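Enolase-phosphatase E1 (Saccharomyces cerevisiae, PDB 2G80) probably catalyses, with magnesium, the enolisation and then the dephosphorylation of a diketo-methylthiopentyl phosphate in methionine salvage. Local coordinates at residues L208-D218 with K243-L253. Sequence-based numbering, arbitrary orientation.
With MG (magnesium ion), chain E.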
ATOM      1  N   LEU A 208       2.099  14.391  11.763  1.00 32.69           N
ATOM      2  CA  LEU A 208       3.232  13.448  11.933  1.00 33.30           C
ATOM      3  C   LEU A 208       3.186  12.419  10.776  1.00 34.56           C
ATOM      4  O   LEU A 208       2.165  11.738  10.579  1.00 34.25           O
ATOM      5  CB  LEU A 208       3.198  12.696  13.264  1.00 34.71           C
ATOM      6  CG  LEU A 208       4.336  11.693  13.547  1.00 31.68           C
ATOM      7  CD1 LEU A 208       5.679  12.379  13.572  1.00 34.73           C
ATOM      8  CD2 LEU A 208       4.106  10.932  14.871  1.00 33.56           C
ATOM      9  N   PHE A 209       4.291  12.303  10.037  1.00 34.12           N
ATOM     10  CA  PHE A 209       4.441  11.332   8.942  1.00 32.21           C
ATOM     11  C   PHE A 209       5.364  10.178   9.397  1.00 32.83           C
ATOM     12  O   PHE A 209       6.503  10.414   9.826  1.00 29.19           O
ATOM     13  CB  PHE A 209       4.974  12.034   7.692  1.00 30.66           C
ATOM     14  CG  PHE A 209       5.287  11.113   6.532  1.00 29.82           C
ATOM     15  CD1 PHE A 209       4.389  10.127   6.113  1.00 35.13           C
ATOM     16  CD2 PHE A 209       6.460  11.293   5.792  1.00 35.39           C
ATOM     17  CE1 PHE A 209       4.670   9.316   5.018  1.00 33.20           C
ATOM     18  CE2 PHE A 209       6.759  10.482   4.700  1.00 35.40           C
ATOM     19  CZ  PHE A 209       5.871   9.508   4.299  1.00 33.41           C
ATOM     20  N   LEU A 210       4.841   8.953   9.315  1.00 32.03           N
ATOM     21  CA  LEU A 210       5.541   7.737   9.700  1.00 32.88           C
ATOM     22  C   LEU A 210       5.836   6.891   8.454  1.00 33.34           C
ATOM     23  O   LEU A 210       4.931   6.550   7.672  1.00 32.58           O
ATOM     24  CB  LEU A 210       4.730   6.938  10.708  1.00 32.25           C
ATOM     25  CG  LEU A 210       4.395   7.675  12.017  1.00 32.97           C
ATOM     26  CD1 LEU A 210       3.184   7.029  12.711  1.00 39.39           C
ATOM     27  CD2 LEU A 210       5.600   7.799  12.936  1.00 37.64           C
ATOM     28  N   SER A 211       7.109   6.562   8.290  1.00 32.65           N
ATOM     29  CA  SER A 211       7.577   5.781   7.170  1.00 33.84           C
ATOM     30  C   SER A 211       8.886   5.096   7.538  1.00 33.21           C
ATOM     31  O   SER A 211       9.556   5.547   8.448  1.00 31.50           O
ATOM     32  CB  SER A 211       7.744   6.691   5.939  1.00 35.47           C
ATOM     33  OG  SER A 211       8.406   6.044   4.847  1.00 35.21           O
ATOM     34  N   ASP A 212       9.170   3.966   6.884  1.00 32.56           N
ATOM     35  CA  ASP A 212      10.441   3.258   7.026  1.00 36.83           C
ATOM     36  C   ASP A 212      11.534   3.804   6.094  1.00 37.20           C
ATOM     37  O   ASP A 212      12.685   3.440   6.264  1.00 38.75           O
ATOM     38  CB  ASP A 212      10.297   1.739   6.801  1.00 36.96           C
ATOM     39  CG  ASP A 212       9.725   1.388   5.451  1.00 40.87           C
ATOM     40  OD1 ASP A 212       8.836   2.142   4.992  1.00 41.67           O
ATOM     41  OD2 ASP A 212      10.141   0.363   4.865  1.00 41.89           O
ATOM     42  N   ASN A 213      11.167   4.654   5.127  1.00 38.12           N
ATOM     43  CA  ASN A 213      12.100   5.213   4.147  1.00 38.76           C
ATOM     44  C   ASN A 213      12.533   6.642   4.556  1.00 38.92           C
ATOM     45  O   ASN A 213      11.718   7.565   4.499  1.00 37.54           O
ATOM     46  CB  ASN A 213      11.423   5.208   2.762  1.00 40.36           C
ATOM     47  CG  ASN A 213      12.382   5.553   1.611  1.00 43.13           C
ATOM     48  OD1 ASN A 213      13.530   5.941   1.821  1.00 43.06           O
ATOM     49  ND2 ASN A 213      11.890   5.411   0.383  1.00 33.86           N
ATOM     50  N   PRO A 214      13.813   6.830   4.968  1.00 40.85           N
ATOM     51  CA  PRO A 214      14.304   8.169   5.342  1.00 38.97           C
ATOM     52  C   PRO A 214      14.191   9.260   4.267  1.00 37.72           C
ATOM     53  O   PRO A 214      14.104  10.420   4.613  1.00 36.31           O
ATOM     54  CB  PRO A 214      15.791   7.931   5.665  1.00 36.89           C
ATOM     55  CG  PRO A 214      15.931   6.515   5.896  1.00 38.65           C
ATOM     56  CD  PRO A 214      14.882   5.814   5.132  1.00 42.59           C
ATOM     57  N   LEU A 215      14.268   8.865   3.002  1.00 37.28           N
ATOM     58  CA  LEU A 215      14.158   9.759   1.865  1.00 39.30           C
ATOM     59  C   LEU A 215      12.742  10.349   1.731  1.00 38.98           C
ATOM     60  O   LEU A 215      12.575  11.484   1.261  1.00 39.13           O
ATOM     61  CB  LEU A 215      14.584   9.038   0.569  1.00 40.99           C
ATOM     62  CG  LEU A 215      16.040   8.530   0.530  1.00 45.97           C
ATOM     63  CD1 LEU A 215      16.290   7.720  -0.749  1.00 48.16           C
ATOM     64  CD2 LEU A 215      17.034   9.683   0.625  1.00 39.65           C
ATOM     65  N   GLU A 216      11.734   9.579   2.143  1.00 38.42           N
ATOM     66  CA  GLU A 216      10.362  10.054   2.189  1.00 37.26           C
ATOM     67  C   GLU A 216      10.244  11.083   3.327  1.00 35.82           C
ATOM     68  O   GLU A 216       9.668  12.137   3.146  1.00 34.76           O
ATOM     69  CB  GLU A 216       9.377   8.884   2.416  1.00 37.24           C
ATOM     70  CG  GLU A 216       9.356   7.864   1.256  1.00 39.09           C
ATOM     71  CD  GLU A 216       8.354   6.713   1.453  1.00 42.11           C
ATOM     72  OE1 GLU A 216       7.628   6.669   2.483  1.00 48.48           O
ATOM     73  OE2 GLU A 216       8.283   5.843   0.550  1.00 51.44           O
ATOM     74  N   LEU A 217      10.786  10.745   4.495  1.00 34.78           N
ATOM     75  CA  LEU A 217      10.750  11.607   5.672  1.00 34.34           C
ATOM     76  C   LEU A 217      11.478  12.919   5.415  1.00 34.28           C
ATOM     77  O   LEU A 217      10.984  13.965   5.828  1.00 37.04           O
ATOM     78  CB  LEU A 217      11.323  10.888   6.901  1.00 36.05           C
ATOM     79  CG  LEU A 217      10.625   9.622   7.452  1.00 33.71           C
ATOM     80  CD1 LEU A 217      11.421   9.129   8.622  1.00 31.54           C
ATOM     81  CD2 LEU A 217       9.130   9.806   7.896  1.00 27.95           C
ATOM     82  N   ASP A 218      12.623  12.861   4.720  1.00 33.35           N
ATOM     83  CA  ASP A 218      13.387  14.055   4.313  1.00 34.34           C
ATOM     84  C   ASP A 218      12.552  14.985   3.418  1.00 34.90           C
ATOM     85  O   ASP A 218      12.616  16.195   3.566  1.00 34.72           O
ATOM     86  CB  ASP A 218      14.635  13.688   3.493  1.00 35.92           C
ATOM     87  CG  ASP A 218      15.743  13.027   4.296  1.00 40.89           C
ATOM     88  OD1 ASP A 218      15.710  12.980   5.531  1.00 47.54           O
ATOM     89  OD2 ASP A 218      16.686  12.531   3.653  1.00 55.61           O
ATOM     90  N   LYS A 243      19.530  10.769  12.030  1.00 53.51           N
ATOM     91  CA  LYS A 243      18.793  11.892  12.638  1.00 53.84           C
ATOM     92  C   LYS A 243      17.352  11.693  13.125  1.00 52.88           C
ATOM     93  O   LYS A 243      16.896  12.450  13.989  1.00 54.29           O
ATOM     94  CB  LYS A 243      18.825  13.107  11.685  1.00 55.01           C
ATOM     95  CG  LYS A 243      18.066  12.958  10.345  1.00 52.81           C
ATOM     96  CD  LYS A 243      18.380  14.136   9.454  1.00 53.96           C
ATOM     97  CE  LYS A 243      17.508  14.187   8.233  1.00 61.58           C
ATOM     98  NZ  LYS A 243      17.688  12.982   7.376  1.00 70.96           N
ATOM     99  N   TYR A 244      16.662  10.671  12.626  1.00 50.18           N
ATOM    100  CA  TYR A 244      15.239  10.471  12.954  1.00 48.20           C
ATOM    101  C   TYR A 244      14.930   9.714  14.223  1.00 47.48           C
ATOM    102  O   TYR A 244      15.692   8.835  14.628  1.00 47.96           O
ATOM    103  CB  TYR A 244      14.521   9.811  11.783  1.00 47.26           C
ATOM    104  CG  TYR A 244      14.489  10.693  10.577  1.00 44.75           C
ATOM    105  CD1 TYR A 244      13.749  11.873  10.613  1.00 48.94           C
ATOM    106  CD2 TYR A 244      15.194  10.376   9.403  1.00 44.02           C
ATOM    107  CE1 TYR A 244      13.698  12.737   9.526  1.00 55.76           C
ATOM    108  CE2 TYR A 244      15.125  11.231   8.266  1.00 49.38           C
ATOM    109  CZ  TYR A 244      14.356  12.416   8.357  1.00 55.94           C
ATOM    110  OH  TYR A 244      14.226  13.344   7.355  1.00 50.01           O
ATOM    111  N   GLN A 245      13.814  10.084  14.859  1.00 45.99           N
ATOM    112  CA  GLN A 245      13.327   9.332  15.998  1.00 47.95           C
ATOM    113  C   GLN A 245      12.780   8.015  15.430  1.00 45.91           C
ATOM    114  O   GLN A 245      12.065   8.024  14.420  1.00 46.39           O
ATOM    115  CB  GLN A 245      12.262  10.074  16.805  1.00 49.12           C
ATOM    116  CG  GLN A 245      11.779   9.202  17.995  1.00 56.81           C
ATOM    117  CD  GLN A 245      11.318   9.961  19.226  1.00 67.04           C
ATOM    118  OE1 GLN A 245      11.090  11.180  19.201  1.00 68.11           O
ATOM    119  NE2 GLN A 245      11.186   9.223  20.335  1.00 65.01           N
ATOM    120  N   VAL A 246      13.157   6.901  16.055  1.00 45.71           N
ATOM    121  CA  VAL A 246      12.764   5.550  15.611  1.00 45.66           C
ATOM    122  C   VAL A 246      11.586   5.035  16.426  1.00 44.39           C
ATOM    123  O   VAL A 246      11.613   5.125  17.650  1.00 44.85           O
ATOM    124  CB  VAL A 246      13.938   4.545  15.733  1.00 46.99           C
ATOM    125  CG1 VAL A 246      13.517   3.123  15.289  1.00 47.79           C
ATOM    126  CG2 VAL A 246      15.157   5.035  14.902  1.00 48.86           C
ATOM    127  N   TYR A 247      10.560   4.521  15.736  1.00 42.52           N
ATOM    128  CA  TYR A 247       9.402   3.879  16.359  1.00 41.20           C
ATOM    129  C   TYR A 247       9.367   2.396  15.956  1.00 40.57           C
ATOM    130  O   TYR A 247       9.332   2.079  14.774  1.00 38.47           O
ATOM    131  CB  TYR A 247       8.108   4.564  15.947  1.00 44.18           C
ATOM    132  CG  TYR A 247       8.029   5.970  16.446  1.00 45.35           C
ATOM    133  CD1 TYR A 247       7.562   6.238  17.732  1.00 47.46           C
ATOM    134  CD2 TYR A 247       8.445   7.040  15.649  1.00 45.09           C
ATOM    135  CE1 TYR A 247       7.501   7.554  18.223  1.00 54.45           C
ATOM    136  CE2 TYR A 247       8.391   8.361  16.119  1.00 48.99           C
ATOM    137  CZ  TYR A 247       7.916   8.613  17.408  1.00 50.35           C
ATOM    138  OH  TYR A 247       7.853   9.893  17.892  1.00 50.78           O
ATOM    139  N   LYS A 248       9.454   1.508  16.948  1.00 41.41           N
ATOM    140  CA  LYS A 248       9.369   0.061  16.738  1.00 42.25           C
ATOM    141  C   LYS A 248       7.901  -0.375  16.682  1.00 41.12           C
ATOM    142  O   LYS A 248       7.577  -1.438  16.157  1.00 43.35           O
ATOM    143  CB  LYS A 248      10.077  -0.705  17.847  1.00 43.03           C
ATOM    144  CG  LYS A 248      11.571  -0.389  18.018  1.00 49.72           C
ATOM    145  CD  LYS A 248      12.450  -0.909  16.889  1.00 52.87           C
ATOM    146  N   ASN A 249       7.027   0.434  17.269  1.00 40.85           N
ATOM    147  CA  ASN A 249       5.582   0.221  17.251  1.00 42.37           C
ATOM    148  C   ASN A 249       4.880   1.538  17.560  1.00 41.50           C
ATOM    149  O   ASN A 249       5.544   2.499  17.977  1.00 37.15           O
ATOM    150  CB  ASN A 249       5.190  -0.838  18.251  1.00 44.22           C
ATOM    151  CG  ASN A 249       5.665  -0.520  19.641  1.00 47.08           C
ATOM    152  OD1 ASN A 249       5.204   0.438  20.266  1.00 54.54           O
ATOM    153  ND2 ASN A 249       6.584  -1.341  20.147  1.00 47.17           N
ATOM    154  N   PHE A 250       3.555   1.571  17.393  1.00 38.99           N
ATOM    155  CA  PHE A 250       2.790   2.805  17.611  1.00 39.70           C
ATOM    156  C   PHE A 250       2.036   2.937  18.940  1.00 38.16           C
ATOM    157  O   PHE A 250       1.280   3.891  19.100  1.00 38.55           O
ATOM    158  CB  PHE A 250       1.870   3.094  16.400  1.00 41.44           C
ATOM    159  CG  PHE A 250       2.559   3.012  15.040  1.00 35.63           C
ATOM    160  CD1 PHE A 250       3.957   3.248  14.868  1.00 43.71           C
ATOM    161  CD2 PHE A 250       1.790   2.798  13.914  1.00 38.27           C
ATOM    162  CE1 PHE A 250       4.552   3.181  13.604  1.00 41.36           C
ATOM    163  CE2 PHE A 250       2.354   2.773  12.656  1.00 39.59           C
ATOM    164  CZ  PHE A 250       3.741   2.955  12.488  1.00 49.12           C
ATOM    165  N   GLU A 251       2.290   2.046  19.895  1.00 41.23           N
ATOM    166  CA  GLU A 251       1.652   2.088  21.231  1.00 47.97           C
ATOM    167  C   GLU A 251       1.800   3.412  21.967  1.00 47.07           C
ATOM    168  O   GLU A 251       0.837   3.875  22.554  1.00 48.89           O
ATOM    169  CB  GLU A 251       2.163   0.966  22.147  1.00 46.84           C
ATOM    170  CG  GLU A 251       1.653  -0.401  21.761  1.00 54.33           C
ATOM    171  CD  GLU A 251       2.280  -1.550  22.584  1.00 55.61           C
ATOM    172  OE1 GLU A 251       2.681  -1.338  23.762  1.00 69.65           O
ATOM    173  OE2 GLU A 251       2.361  -2.674  22.027  1.00 67.99           O
ATOM    174  N   THR A 252       2.973   4.034  21.885  1.00 49.61           N
ATOM    175  CA  THR A 252       3.242   5.296  22.616  1.00 53.10           C
ATOM    176  C   THR A 252       2.724   6.569  21.934  1.00 52.91           C
ATOM    177  O   THR A 252       2.706   7.610  22.577  1.00 55.15           O
ATOM    178  CB  THR A 252       4.769   5.510  22.921  1.00 53.51           C
ATOM    179  OG1 THR A 252       5.481   5.895  21.729  1.00 58.51           O
ATOM    180  CG2 THR A 252       5.393   4.261  23.518  1.00 53.45           C
ATOM    181  N   LEU A 253       2.304   6.487  20.665  1.00 52.56           N
ATOM    182  CA  LEU A 253       1.844   7.670  19.910  1.00 52.37           C
ATOM    183  C   LEU A 253       0.404   8.110  20.187  1.00 52.60           C
ATOM    184  O   LEU A 253      -0.475   7.323  20.512  1.00 51.04           O
ATOM    185  CB  LEU A 253       2.049   7.463  18.398  1.00 51.16           C
ATOM    186  CG  LEU A 253       3.513   7.475  17.962  1.00 46.71           C
ATOM    187  CD1 LEU A 253       3.645   7.003  16.528  1.00 50.03           C
ATOM    188  CD2 LEU A 253       4.152   8.859  18.162  1.00 44.78           C
ATOM    189  OXT LEU A 253       0.100   9.311  20.083  1.00 52.90           O
TER
HETATM  190 MG    MG E 500       7.664   1.738   3.239  1.00 32.36          MG
HETATM  191  O   HOH W   1       9.050   0.590   2.447  1.00 32.34           O
HETATM  192  O   HOH W   2       8.356   3.534   2.463  1.00 38.89           O
HETATM  193  O   HOH W   3       6.463   1.712   1.653  1.00 29.88           O
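Within the Rossmann-like core of this HAD hydrolase, the strand that leads into the metal-binding D212 turns the side chains of L208 and L210 toward residues 243-253, and L210 packs against F250, Y247 and L253. Its CD1 lies over one face of the F250 ring, 4.2 Å from the centroid, a CH-pi contact, and meets L253 CD1 tip to tip at 3.8 Å. The other branch, CD2, lies 4.0 Å from Y247 CD2. CG is anti to the carbonyl carbon (chi1 -59°), which aims the branches at the tail, with L253 CD1 near both. Cutting the side chain back to an alanine here is likely to leave the F250 face, Y247 and the L253 methyl without their partner and to open a gap between strand and tail. L208 continues the apolar row through its CD2 on L253 CD2.

Beyond the strand, D212 OD1 binds the magnesium at 2.1 Å, N213 caps the next helix, and L217 and D218 meet Y244. L217 CD1 sits over the ring centre, while K243 CG covers the opposite face. D218 OD1 accepts from K243 NZ at 2.7 Å, a salt bridge on the syn side that ties the tail to the helix. The same oxygen lies at the ring edge, where its 2.4 Å separation from Y244 OH is too short to be taken at face value.

D37 and E39 complete the protein ligands of the magnesium. In the parallel sheet, strand 207-211 lies between strands 33-36 and 226-230, and strand 246-247 forms one outer edge; helix 128-136 receives the chain end, where K137 and R136 hold the L253 carboxylate.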